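Local coordinates for protein ulvan Lyase-PL25 (Pseudoalteromonas sp. PLSV, PDB 5UAM) that degrades ulvan, the sulfated cell-wall polysaccharide of green seaweeds, as a beta-propeller lyase of polysaccharide lyase family 25, at residues A[384-389]-A[402-407]; A[138-143]-A[155-160]; A[232-237]-A[261-266]; A[32-37]-A[56-61]. All blocks are in the same frame, centred on the assembly; numbering follows the deposited sequence.

Contact 1 of 4, residues A[384-389]-A[402-407]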
loop_
_atom_site.group_PDB
_atom_site.type_symbol
_atom_site.label_atom_id
_atom_site.label_comp_id
_atom_site.label_asym_id
_atom_site.label_seq_id
_atom_site.Cartn_x
_atom_site.Cartn_y
_atom_site.Cartn_z
ATOM N N ASP A 384 11.744 -7.841 19.627
ATOM C CA ASP A 384 10.978 -6.623 19.848
ATOM C C ASP A 384 10.687 -5.926 18.538
ATOM O O ASP A 384 11.541 -5.871 17.648
ATOM C CB ASP A 384 11.741 -5.641 20.723
ATOM C CG ASP A 384 11.950 -6.157 22.115
ATOM O OD1 ASP A 384 11.486 -7.281 22.421
ATOM O OD2 ASP A 384 12.594 -5.432 22.891
ATOM N N ALA A 385 9.498 -5.345 18.453
ATOM C CA ALA A 385 9.095 -4.543 17.311
ATOM C C ALA A 385 9.401 -3.078 17.588
ATOM O O ALA A 385 9.080 -2.571 18.663
ATOM C CB ALA A 385 7.591 -4.712 17.104
ATOM N N VAL A 386 10.011 -2.400 16.620
ATOM C CA VAL A 386 10.379 -0.995 16.764
ATOM C C VAL A 386 9.772 -0.218 15.603
ATOM O O VAL A 386 9.777 -0.692 14.457
ATOM C CB VAL A 386 11.915 -0.804 16.789
ATOM C CG1 VAL A 386 12.255 0.646 17.077
ATOM C CG2 VAL A 386 12.579 -1.743 17.812
ATOM N N LEU A 387 9.239 0.969 15.890
ATOM C CA LEU A 387 8.806 1.925 14.871
ATOM C C LEU A 387 9.479 3.248 15.211
ATOM O O LEU A 387 9.209 3.823 16.276
ATOM C CB LEU A 387 7.278 2.079 14.842
ATOM C CG LEU A 387 6.729 3.030 13.779
ATOM C CD1 LEU A 387 6.985 2.474 12.402
ATOM C CD2 LEU A 387 5.253 3.210 13.960
ATOM N N SER A 388 10.388 3.713 14.351
ATOM C CA SER A 388 11.165 4.894 14.683
ATOM C C SER A 388 11.431 5.725 13.434
ATOM O O SER A 388 11.339 5.240 12.307
ATOM C CB SER A 388 12.473 4.528 15.370
ATOM O OG SER A 388 13.275 3.727 14.519
ATOM N N TRP A 389 11.740 6.992 13.678
ATOM C CA TRP A 389 12.083 7.932 12.619
ATOM C C TRP A 389 13.564 7.823 12.278
ATOM O O TRP A 389 14.419 7.762 13.166
ATOM C CB TRP A 389 11.803 9.358 13.083
ATOM C CG TRP A 389 10.332 9.704 13.175
ATOM C CD1 TRP A 389 9.565 9.718 14.292
ATOM C CD2 TRP A 389 9.466 10.065 12.088
ATOM N NE1 TRP A 389 8.268 10.074 13.973
ATOM C CE2 TRP A 389 8.192 10.308 12.631
ATOM C CE3 TRP A 389 9.660 10.237 10.721
ATOM C CZ2 TRP A 389 7.107 10.702 11.847
ATOM C CZ3 TRP A 389 8.575 10.631 9.939
ATOM C CH2 TRP A 389 7.320 10.858 10.513
ATOM N N ASP A 402 16.265 8.772 14.908
ATOM C CA ASP A 402 15.820 9.793 15.851
ATOM C C ASP A 402 14.793 9.161 16.796
ATOM O O ASP A 402 15.108 8.132 17.402
ATOM C CB ASP A 402 15.358 11.033 15.089
ATOM C CG ASP A 402 15.146 12.230 16.005
ATOM O OD1 ASP A 402 15.647 12.198 17.149
ATOM O OD2 ASP A 402 14.475 13.197 15.587
ATOM N N LYS A 403 13.602 9.718 16.957
ATOM C CA LYS A 403 12.706 9.270 18.009
ATOM C C LYS A 403 12.064 7.929 17.662
ATOM O O LYS A 403 11.687 7.672 16.515
ATOM C CB LYS A 403 11.609 10.309 18.258
ATOM C CG LYS A 403 12.106 11.670 18.729
ATOM C CD LYS A 403 10.993 12.438 19.446
ATOM C CE LYS A 403 11.403 13.862 19.815
ATOM N NZ LYS A 403 10.917 14.858 18.813
ATOM N N THR A 404 11.925 7.082 18.675
ATOM C CA THR A 404 11.074 5.905 18.596
ATOM C C THR A 404 9.653 6.293 18.997
ATOM O O THR A 404 9.440 6.886 20.054
ATOM C CB THR A 404 11.601 4.795 19.514
ATOM O OG1 THR A 404 12.869 4.324 19.021
ATOM C CG2 THR A 404 10.630 3.622 19.570
ATOM N N VAL A 405 8.685 5.944 18.147
ATOM C CA VAL A 405 7.292 6.310 18.347
ATOM C C VAL A 405 6.508 5.172 18.996
ATOM O O VAL A 405 5.516 5.402 19.692
ATOM C CB VAL A 405 6.696 6.680 16.974
ATOM C CG1 VAL A 405 5.240 6.989 17.072
ATOM C CG2 VAL A 405 7.450 7.870 16.376
ATOM N N LEU A 406 6.927 3.936 18.750
ATOM C CA LEU A 406 6.258 2.787 19.345
ATOM C C LEU A 406 7.237 1.628 19.387
ATOM O O LEU A 406 7.983 1.412 18.430
ATOM C CB LEU A 406 5.006 2.389 18.531
ATOM C CG LEU A 406 3.981 1.541 19.266
ATOM C CD1 LEU A 406 3.305 2.327 20.354
ATOM C CD2 LEU A 406 2.952 1.010 18.285
ATOM N N ARG A 407 7.264 0.911 20.511
ATOM C CA ARG A 407 8.137 -0.244 20.632
ATOM C C ARG A 407 7.415 -1.267 21.487
ATOM O O ARG A 407 6.900 -0.914 22.548
ATOM C CB ARG A 407 9.465 0.155 21.281
ATOM C CG ARG A 407 10.488 -0.953 21.249
ATOM C CD ARG A 407 11.856 -0.508 21.768
ATOM N NE ARG A 407 12.782 -1.639 21.738
ATOM C CZ ARG A 407 13.973 -1.646 21.151
ATOM N NH1 ARG A 407 14.694 -2.757 21.192
ATOM N NH2 ARG A 407 14.462 -0.561 20.552
#
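The carbonyl oxygen of Leu-387 takes two backbone N-H groups from the facing strand. Val-405 N binds Leu-387 O at 2.9 Å, and Leu-406 N reaches the same oxygen in a weak bond of 3.4 Å. The register slips by one residue, so Ser-388 pairs with Thr-404 while Leu-387 is matched to Leu-406, whose O accepts from Leu-387 N at 2.9 Å. Past the slip two straight bonds follow, Trp-389 N to Lys-403 O and Asp-402 N to Trp-389 O (2.7 Å, 176°). Val-405 CG2 approaches the Trp-389 ring obliquely, 3.4 Å from Trp-389 NE1. At the other end Arg-407 CG stands anti to the backbone N (chi1 -172°) and the chain runs extended to NE, carrying the guanidinium alongside Val-386, whose CG2 sits over one face, 3.5 Å from Arg-407 NH2. Asp-384 comes to its edge, the carboxylate nearly square to it (89°). The salt bridge is long, 3.8 Å from Asp-384 OD2 to Arg-407 NH1, and NH1 is hydrogen-bonded to Gln-381 OE1. On the reverse side Leu-387 and Leu-406 both pack on Phe-413 and Val-430 of the adjoining sheet. This is a classic beta bulge in the last hairpin of a four-stranded propeller blade.

Contact 2 of 4, residues A[138-143]-A[155-160]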
loop_
_atom_site.group_PDB
_atom_site.type_symbol
_atom_site.label_atom_id
_atom_site.label_comp_id
_atom_site.label_asym_id
_atom_site.label_seq_id
_atom_site.Cartn_x
_atom_site.Cartn_y
_atom_site.Cartn_z
ATOM N N ASN A 138 -13.293 -8.337 -5.419
ATOM C CA ASN A 138 -12.994 -6.987 -4.967
ATOM C C ASN A 138 -14.286 -6.186 -4.839
ATOM O O ASN A 138 -15.164 -6.242 -5.706
ATOM C CB ASN A 138 -12.025 -6.328 -5.945
ATOM C CG ASN A 138 -11.100 -5.313 -5.285
ATOM O OD1 ASN A 138 -10.710 -5.447 -4.112
ATOM N ND2 ASN A 138 -10.715 -4.296 -6.062
ATOM N N LYS A 139 -14.384 -5.411 -3.764
ATOM C CA LYS A 139 -15.642 -4.815 -3.328
ATOM C C LYS A 139 -15.459 -3.344 -2.990
ATOM O O LYS A 139 -14.353 -2.845 -2.785
ATOM C CB LYS A 139 -16.206 -5.547 -2.114
ATOM C CG LYS A 139 -16.722 -6.931 -2.439
ATOM C CD LYS A 139 -17.017 -7.739 -1.175
ATOM C CE LYS A 139 -17.583 -9.095 -1.516
ATOM N NZ LYS A 139 -18.997 -8.977 -2.023
ATOM N N HIS A 140 -16.597 -2.648 -2.916
ATOM C CA HIS A 140 -16.604 -1.204 -2.717
ATOM C C HIS A 140 -17.825 -0.883 -1.874
ATOM O O HIS A 140 -18.958 -1.140 -2.298
ATOM C CB HIS A 140 -16.675 -0.509 -4.071
ATOM C CG HIS A 140 -16.833 0.978 -4.025
ATOM N ND1 HIS A 140 -17.261 1.699 -5.125
ATOM C CD2 HIS A 140 -16.626 1.879 -3.038
ATOM C CE1 HIS A 140 -17.306 2.982 -4.812
ATOM N NE2 HIS A 140 -16.925 3.114 -3.554
ATOM N N ALA A 141 -17.599 -0.346 -0.683
ATOM C CA ALA A 141 -18.651 0.101 0.208
ATOM C C ALA A 141 -18.585 1.612 0.344
ATOM O O ALA A 141 -17.532 2.233 0.185
ATOM C CB ALA A 141 -18.508 -0.541 1.583
ATOM N N VAL A 142 -19.723 2.219 0.672
ATOM C CA VAL A 142 -19.764 3.666 0.858
ATOM C C VAL A 142 -20.609 3.983 2.084
ATOM O O VAL A 142 -21.588 3.296 2.389
ATOM C CB VAL A 142 -20.303 4.385 -0.400
ATOM C CG1 VAL A 142 -21.749 4.062 -0.630
ATOM C CG2 VAL A 142 -20.080 5.898 -0.287
ATOM N N SER A 143 -20.227 5.037 2.794
ATOM C CA SER A 143 -21.028 5.436 3.945
ATOM C C SER A 143 -22.418 5.871 3.491
ATOM O O SER A 143 -22.591 6.424 2.402
ATOM C CB SER A 143 -20.327 6.541 4.736
ATOM O OG SER A 143 -20.199 7.748 4.009
ATOM N N LEU A 155 -21.713 -0.915 -2.875
ATOM C CA LEU A 155 -21.886 -0.524 -4.274
ATOM C C LEU A 155 -21.413 -1.594 -5.236
ATOM O O LEU A 155 -22.048 -1.837 -6.258
ATOM C CB LEU A 155 -21.127 0.773 -4.582
ATOM C CG LEU A 155 -21.508 1.988 -3.743
ATOM C CD1 LEU A 155 -20.786 3.225 -4.256
ATOM C CD2 LEU A 155 -23.021 2.210 -3.763
ATOM N N ASN A 156 -20.388 -2.305 -4.840
ATOM C CA ASN A 156 -19.597 -3.195 -5.661
ATOM C C ASN A 156 -19.755 -2.914 -7.146
ATOM O O ASN A 156 -20.308 -3.732 -7.887
ATOM C CB ASN A 156 -20.022 -4.605 -5.284
ATOM C CG ASN A 156 -19.907 -4.836 -3.790
ATOM O OD1 ASN A 156 -19.065 -4.211 -3.135
ATOM N ND2 ASN A 156 -20.753 -5.713 -3.236
ATOM N N ASN A 157 -19.276 -1.739 -7.567
ATOM C CA ASN A 157 -19.433 -1.217 -8.921
ATOM C C ASN A 157 -18.085 -1.102 -9.643
ATOM O O ASN A 157 -17.945 -0.343 -10.617
ATOM C CB ASN A 157 -20.109 0.157 -8.881
ATOM C CG ASN A 157 -19.306 1.172 -8.093
ATOM O OD1 ASN A 157 -18.327 0.823 -7.460
ATOM N ND2 ASN A 157 -19.727 2.421 -8.110
ATOM N N ILE A 158 -17.102 -1.838 -9.157
ATOM C CA ILE A 158 -15.784 -1.985 -9.759
ATOM C C ILE A 158 -15.652 -3.444 -10.164
ATOM O O ILE A 158 -16.432 -4.296 -9.736
ATOM C CB ILE A 158 -14.665 -1.588 -8.785
ATOM C CG1 ILE A 158 -14.741 -2.398 -7.477
ATOM C CG2 ILE A 158 -14.783 -0.085 -8.473
ATOM C CD1 ILE A 158 -13.642 -2.117 -6.502
ATOM N N THR A 159 -14.675 -3.744 -11.016
ATOM C CA THR A 159 -14.547 -5.137 -11.421
ATOM C C THR A 159 -14.252 -6.010 -10.198
ATOM O O THR A 159 -13.489 -5.611 -9.309
ATOM C CB THR A 159 -13.476 -5.352 -12.493
ATOM O OG1 THR A 159 -13.417 -6.758 -12.772
ATOM C CG2 THR A 159 -12.081 -4.855 -12.058
ATOM N N PRO A 160 -14.828 -7.213 -10.118
ATOM C CA PRO A 160 -14.469 -8.101 -9.004
ATOM C C PRO A 160 -13.054 -8.625 -9.094
ATOM O O PRO A 160 -12.516 -9.106 -8.084
ATOM C CB PRO A 160 -15.474 -9.245 -9.127
ATOM C CG PRO A 160 -15.872 -9.234 -10.582
ATOM C CD PRO A 160 -15.886 -7.785 -10.961
HETATM O O HOH W 1 -11.598 -3.758 -8.725
HETATM O O HOH W 2 -17.166 -4.788 -7.010
HETATM O O HOH W 3 -20.735 -7.214 -0.592
#
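His-140 extends its ring toward 155-160 because its CG stands trans to the backbone N (chi1 174°), while Asn-157 tucks CG between its own backbone N and carbonyl carbon (chi1 60°), turning the amide in to meet it. The outcome is a short bond from His-140 ND1 to Asn-157 OD1, 2.7 Å, with the oxygen at the ring edge, nearly in the ring plane, and the N-H coming in somewhat tilted from the amide plane. Over a face of the same ring lies Leu-155 CD1, a CH-pi contact 4.0 Å from the His-140 centroid, and Val-142 CG1 packs on Leu-155 CG. The backbone of His-140 is held as well. Its N-H points almost straight at Asn-156 OD1, 2.9 Å away and in the plane of that amide, so a side chain stands in for a strand partner. Its O accepts from both Leu-155 N at 2.8 Å and Asn-156 N at 3.1 Å. Farther along, Asn-138 N binds Pro-160 O at 2.9 Å. The far ring nitrogen, His-140 NE2, is hydrogen-bonded to His-113 ND1. A leucine in place of His-140 would probably leave Asn-157 OD1 and His-113 ND1 without their shared mate. Strand 139-143 pairs with strand 112-116 on one side and strand 152-154 on the other, with Ile-158 reaching Phe-115 and, in the following sheet, Leu-177 of strand 175-180.

Contact 3 of 4, residues A[232-237]-A[261-266]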
loop_
_atom_site.group_PDB
_atom_site.type_symbol
_atom_site.label_atom_id
_atom_site.label_comp_id
_atom_site.label_asym_id
_atom_site.label_seq_id
_atom_site.Cartn_x
_atom_site.Cartn_y
_atom_site.Cartn_z
ATOM N N ASN A 232 -0.979 15.422 -11.657
ATOM C CA ASN A 232 -0.250 14.195 -11.927
ATOM C C ASN A 232 -0.391 13.180 -10.799
ATOM O O ASN A 232 -0.504 13.528 -9.620
ATOM C CB ASN A 232 1.232 14.490 -12.115
ATOM C CG ASN A 232 1.480 15.381 -13.295
ATOM O OD1 ASN A 232 0.912 15.157 -14.358
ATOM N ND2 ASN A 232 2.284 16.422 -13.107
ATOM N N ILE A 233 -0.391 11.915 -11.204
ATOM C CA ILE A 233 -0.253 10.755 -10.337
ATOM C C ILE A 233 1.082 10.112 -10.671
ATOM O O ILE A 233 1.474 10.057 -11.839
ATOM C CB ILE A 233 -1.430 9.787 -10.574
ATOM C CG1 ILE A 233 -2.709 10.387 -9.968
ATOM C CG2 ILE A 233 -1.135 8.367 -10.050
ATOM C CD1 ILE A 233 -3.980 9.627 -10.338
ATOM N N ILE A 234 1.803 9.652 -9.657
ATOM C CA ILE A 234 3.112 9.042 -9.848
ATOM C C ILE A 234 3.032 7.579 -9.437
ATOM O O ILE A 234 2.242 7.209 -8.561
ATOM C CB ILE A 234 4.228 9.794 -9.090
ATOM C CG1 ILE A 234 3.980 9.835 -7.591
ATOM C CG2 ILE A 234 4.402 11.196 -9.689
ATOM C CD1 ILE A 234 5.168 10.377 -6.805
ATOM N N VAL A 235 3.797 6.736 -10.120
ATOM C CA VAL A 235 3.709 5.291 -9.933
ATOM C C VAL A 235 5.119 4.704 -9.897
ATOM O O VAL A 235 5.876 4.862 -10.863
ATOM C CB VAL A 235 2.883 4.619 -11.040
ATOM C CG1 VAL A 235 2.707 3.127 -10.745
ATOM C CG2 VAL A 235 1.525 5.324 -11.196
ATOM N N SER A 236 5.452 3.987 -8.814
ATOM C CA SER A 236 6.671 3.204 -8.752
ATOM C C SER A 236 6.289 1.735 -8.782
ATOM O O SER A 236 5.218 1.342 -8.315
ATOM C CB SER A 236 7.512 3.520 -7.521
ATOM O OG SER A 236 6.762 3.302 -6.344
ATOM N N TYR A 237 7.150 0.917 -9.357
ATOM C CA TYR A 237 6.766 -0.476 -9.524
ATOM C C TYR A 237 8.000 -1.353 -9.627
ATOM O O TYR A 237 9.057 -0.903 -10.050
ATOM C CB TYR A 237 5.858 -0.678 -10.741
ATOM C CG TYR A 237 6.258 -0.053 -12.068
ATOM C CD1 TYR A 237 6.072 1.310 -12.312
ATOM C CD2 TYR A 237 6.714 -0.844 -13.113
ATOM C CE1 TYR A 237 6.356 1.855 -13.534
ATOM C CE2 TYR A 237 7.000 -0.302 -14.339
ATOM C CZ TYR A 237 6.814 1.051 -14.555
ATOM O OH TYR A 237 7.079 1.580 -15.806
ATOM N N VAL A 261 13.372 -1.481 -9.726
ATOM C CA VAL A 261 12.299 -0.536 -9.463
ATOM C C VAL A 261 12.261 0.475 -10.594
ATOM O O VAL A 261 13.303 0.876 -11.120
ATOM C CB VAL A 261 12.382 0.095 -8.043
ATOM C CG1 VAL A 261 13.528 1.077 -7.921
ATOM C CG2 VAL A 261 11.062 0.754 -7.664
ATOM N N TYR A 262 11.043 0.846 -10.972
ATOM C CA TYR A 262 10.740 1.684 -12.113
ATOM C C TYR A 262 9.842 2.827 -11.650
ATOM O O TYR A 262 9.211 2.755 -10.588
ATOM C CB TYR A 262 9.961 0.884 -13.147
ATOM C CG TYR A 262 10.601 -0.391 -13.670
ATOM C CD1 TYR A 262 10.568 -1.566 -12.932
ATOM C CD2 TYR A 262 11.164 -0.427 -14.923
ATOM C CE1 TYR A 262 11.112 -2.727 -13.421
ATOM C CE2 TYR A 262 11.704 -1.589 -15.431
ATOM C CZ TYR A 262 11.652 -2.743 -14.680
ATOM O OH TYR A 262 12.195 -3.918 -15.166
ATOM N N PHE A 263 9.744 3.864 -12.491
ATOM C CA PHE A 263 8.973 5.064 -12.178
ATOM C C PHE A 263 8.325 5.650 -13.428
ATOM O O PHE A 263 8.971 5.778 -14.461
ATOM C CB PHE A 263 9.877 6.149 -11.581
ATOM C CG PHE A 263 9.156 7.412 -11.257
ATOM C CD1 PHE A 263 8.501 7.559 -10.047
ATOM C CD2 PHE A 263 9.082 8.442 -12.185
ATOM C CE1 PHE A 263 7.794 8.718 -9.780
ATOM C CE2 PHE A 263 8.371 9.570 -11.906
ATOM C CZ PHE A 263 7.735 9.712 -10.710
ATOM N N MET A 264 7.062 6.059 -13.311
ATOM C CA MET A 264 6.440 6.849 -14.359
ATOM C C MET A 264 5.353 7.730 -13.760
ATOM O O MET A 264 4.941 7.550 -12.614
ATOM C CB MET A 264 5.907 5.964 -15.497
ATOM C CG MET A 264 4.836 4.993 -15.089
ATOM S SD MET A 264 4.708 3.749 -16.402
ATOM C CE MET A 264 3.372 2.720 -15.785
ATOM N N SER A 265 4.871 8.667 -14.574
ATOM C CA SER A 265 3.903 9.673 -14.163
ATOM C C SER A 265 2.714 9.658 -15.120
ATOM O O SER A 265 2.863 9.385 -16.305
ATOM C CB SER A 265 4.588 11.050 -14.180
ATOM O OG SER A 265 3.786 12.081 -13.639
ATOM N N PHE A 266 1.538 9.979 -14.586
ATOM C CA PHE A 266 0.259 9.981 -15.286
ATOM C C PHE A 266 -0.325 11.377 -15.142
ATOM O O PHE A 266 -0.644 11.811 -14.032
ATOM C CB PHE A 266 -0.622 8.922 -14.617
ATOM C CG PHE A 266 -2.078 8.897 -15.036
ATOM C CD1 PHE A 266 -2.533 9.351 -16.265
ATOM C CD2 PHE A 266 -2.995 8.380 -14.149
ATOM C CE1 PHE A 266 -3.901 9.273 -16.591
ATOM C CE2 PHE A 266 -4.348 8.302 -14.466
ATOM C CZ PHE A 266 -4.799 8.745 -15.660
HETATM O O HOH W 4 2.785 13.499 -15.668
#
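Tyr-237 leans toward the neighbouring strand and presents a ring face to the CB of Tyr-262, which sits 3.3 Å above the plane, over its centre, in a close CH-pi contact. The first torsion of Tyr-237, 48°, places CG between the backbone N and the carbonyl carbon and sends the ring over its neighbour. The two tyrosine rings are almost parallel, 8° apart, but slid so far, with centroids 5.1 Å from each other, that they hardly overlap. Instead, Tyr-262 turns the edge of its ring to the backbone, and its CD1 comes to 3.3 Å from Tyr-237 O. The sulfur of Met-264 approaches the Tyr-237 ring obliquely in a Met-aromatic contact, with SD 3.3 Å from Tyr-237 OH. Both hydroxyls are engaged beyond the pair, Tyr-237 OH with Thr-294 OG1 and Tyr-262 OH with Asp-291 OD1. Six backbone hydrogen bonds hold the strands in regular antiparallel register; one of them, Tyr-237 N to Tyr-262 O at 3.0 Å, comes from 35° above the carbonyl plane. On the opposite face Phe-263 CE1 meets Ile-234 CB at 3.8 Å, next to residues of strands 303-311 and 317-324. Strands 232-243 and 258-267 are antiparallel neighbours in the beta-propeller, and their hairpin carries three ligands of the zinc ion, His-240, Cys-242 and His-254, with His-184 completing the site.

Contact 4 of 4, residues A[32-37]-A[56-61]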
loop_
_atom_site.group_PDB
_atom_site.type_symbol
_atom_site.label_atom_id
_atom_site.label_comp_id
_atom_site.label_asym_id
_atom_site.label_seq_id
_atom_site.Cartn_x
_atom_site.Cartn_y
_atom_site.Cartn_z
ATOM N N ASN A 32 -9.002 -5.831 17.647
ATOM C CA ASN A 32 -9.580 -6.947 16.902
ATOM C C ASN A 32 -8.968 -7.142 15.519
ATOM O O ASN A 32 -9.566 -7.825 14.689
ATOM C CB ASN A 32 -11.101 -6.807 16.780
ATOM C CG ASN A 32 -11.522 -5.613 15.972
ATOM O OD1 ASN A 32 -10.729 -4.723 15.659
ATOM N ND2 ASN A 32 -12.811 -5.589 15.601
ATOM N N GLY A 33 -7.775 -6.617 15.251
ATOM C CA GLY A 33 -7.152 -6.880 13.971
ATOM C C GLY A 33 -6.836 -8.354 13.792
ATOM O O GLY A 33 -6.651 -9.085 14.756
ATOM N N VAL A 34 -6.761 -8.793 12.524
ATOM C CA VAL A 34 -6.370 -10.161 12.199
ATOM C C VAL A 34 -5.313 -10.171 11.101
ATOM O O VAL A 34 -5.221 -9.257 10.278
ATOM C CB VAL A 34 -7.536 -11.087 11.783
ATOM C CG1 VAL A 34 -8.637 -11.037 12.815
ATOM C CG2 VAL A 34 -8.063 -10.747 10.410
ATOM N N GLY A 35 -4.526 -11.248 11.095
ATOM C CA GLY A 35 -3.564 -11.457 10.012
ATOM C C GLY A 35 -2.534 -10.349 9.975
ATOM O O GLY A 35 -1.884 -10.055 10.980
ATOM N N ASN A 36 -2.356 -9.741 8.803
ATOM C CA ASN A 36 -1.648 -8.468 8.655
ATOM C C ASN A 36 -2.722 -7.407 8.503
ATOM O O ASN A 36 -3.358 -7.329 7.438
ATOM C CB ASN A 36 -0.759 -8.460 7.406
ATOM C CG ASN A 36 0.361 -9.416 7.473
ATOM O OD1 ASN A 36 0.832 -9.797 8.545
ATOM N ND2 ASN A 36 0.826 -9.837 6.304
ATOM N N PRO A 37 -3.010 -6.587 9.515
ATOM C CA PRO A 37 -4.181 -5.714 9.404
ATOM C C PRO A 37 -3.985 -4.486 8.545
ATOM O O PRO A 37 -4.979 -3.824 8.224
ATOM C CB PRO A 37 -4.467 -5.305 10.848
ATOM C CG PRO A 37 -3.891 -6.390 11.672
ATOM C CD PRO A 37 -2.644 -6.829 10.920
ATOM N N SER A 56 -8.686 2.938 8.887
ATOM C CA SER A 56 -9.269 1.654 8.515
ATOM C C SER A 56 -8.219 0.550 8.544
ATOM O O SER A 56 -7.030 0.773 8.294
ATOM C CB SER A 56 -9.952 1.705 7.150
ATOM O OG SER A 56 -9.016 1.799 6.089
ATOM N N TYR A 57 -8.682 -0.659 8.848
ATOM C CA TYR A 57 -7.800 -1.813 9.002
ATOM C C TYR A 57 -8.648 -3.077 8.848
ATOM O O TYR A 57 -9.878 -3.034 8.840
ATOM C CB TYR A 57 -7.074 -1.796 10.374
ATOM C CG TYR A 57 -8.055 -1.926 11.509
ATOM C CD1 TYR A 57 -8.788 -0.827 11.958
ATOM C CD2 TYR A 57 -8.311 -3.164 12.092
ATOM C CE1 TYR A 57 -9.750 -0.971 12.941
ATOM C CE2 TYR A 57 -9.273 -3.314 13.095
ATOM C CZ TYR A 57 -9.990 -2.207 13.507
ATOM O OH TYR A 57 -10.937 -2.344 14.502
ATOM N N GLN A 58 -7.966 -4.217 8.747
ATOM C CA GLN A 58 -8.624 -5.508 8.585
ATOM C C GLN A 58 -8.895 -6.148 9.946
ATOM O O GLN A 58 -7.973 -6.404 10.726
ATOM C CB GLN A 58 -7.698 -6.384 7.754
ATOM C CG GLN A 58 -8.178 -7.768 7.522
ATOM C CD GLN A 58 -7.144 -8.544 6.766
ATOM O OE1 GLN A 58 -7.064 -8.464 5.546
ATOM N NE2 GLN A 58 -6.305 -9.262 7.483
ATOM N N GLY A 59 -10.172 -6.424 10.205
ATOM C CA GLY A 59 -10.639 -6.991 11.445
ATOM C C GLY A 59 -11.129 -8.415 11.279
ATOM O O GLY A 59 -10.775 -9.112 10.321
ATOM N N PRO A 60 -11.946 -8.886 12.227
ATOM C CA PRO A 60 -12.402 -10.277 12.206
ATOM C C PRO A 60 -12.990 -10.673 10.860
ATOM O O PRO A 60 -13.666 -9.881 10.188
ATOM C CB PRO A 60 -13.454 -10.318 13.318
ATOM C CG PRO A 60 -12.986 -9.260 14.285
ATOM C CD PRO A 60 -12.437 -8.160 13.407
ATOM N N LYS A 61 -12.710 -11.914 10.468
ATOM C CA LYS A 61 -13.145 -12.484 9.199
ATOM C C LYS A 61 -12.644 -11.657 8.020
ATOM O O LYS A 61 -13.220 -11.689 6.922
ATOM C CB LYS A 61 -14.665 -12.706 9.162
ATOM C CG LYS A 61 -15.190 -13.586 10.320
ATOM C CD LYS A 61 -16.649 -13.952 10.108
#
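Asn-32 meets Tyr-57 and Pro-60 where the propeller ring closes: strand 30-33 joins a sheet of C-terminal strands, the Velcro closure of such folds, and 32-37 then passes the end of strand 52-58 in the next blade. From Asn-32 CB, 3.9 Å from Pro-60 CD, the side chain rises with CG between the backbone N and the carbonyl carbon (chi1 65°), 3.7 Å from the same Pro-60 CD. At its tip ND2 lies 3.4 Å from Pro-60 CD, while OD1 accepts the Tyr-57 hydroxyl at 2.7 Å. That hydroxyl lies in the Asn-32 amide plane, on a lone pair of OD1, and OD1 lies at the edge of the Tyr-57 ring. An alanine here would probably leave Tyr-57 OH without its acceptor and open a gap beside Pro-60. Val-34 is held at both ends of its backbone. Its N binds Gln-58 O at 3.2 Å, and Gln-58, extended beyond CG (chi2 -177°), brings NE2 to Val-34 O at 3.0 Å from above that carbonyl plane. Gln-58 NE2 also bonds to Asn-98 OD1, which takes Asn-36 N-H too; both asparagines probably bind substrate. Finally, Gln-58 N donates to a lone pair of Pro-37 O at 3.1 Å.

In the fold
From the N terminus the contacts follow in series, 4, 2, 3, 1; none nests in or crosses another. Contact 4 closes an 18-residue connection and joins the edge of the sheet shared by both chain ends to the next blade, near probable substrate-binding residues. Contact 2 closes an 11-residue excursion through strand 152-154, setting strand 139-143 against the loop that leads to strand 165-169; its centre is about 19 Å from that of contact 4. Contact 3 spans 23 residues and pairs two strands of one sheet on the zinc side, across the chain's centre from contact 4. Contact 1 closes the hairpin 384-408, with 12 residues between its segments, within a single blade opposite contact 2, centres about 36 Å apart.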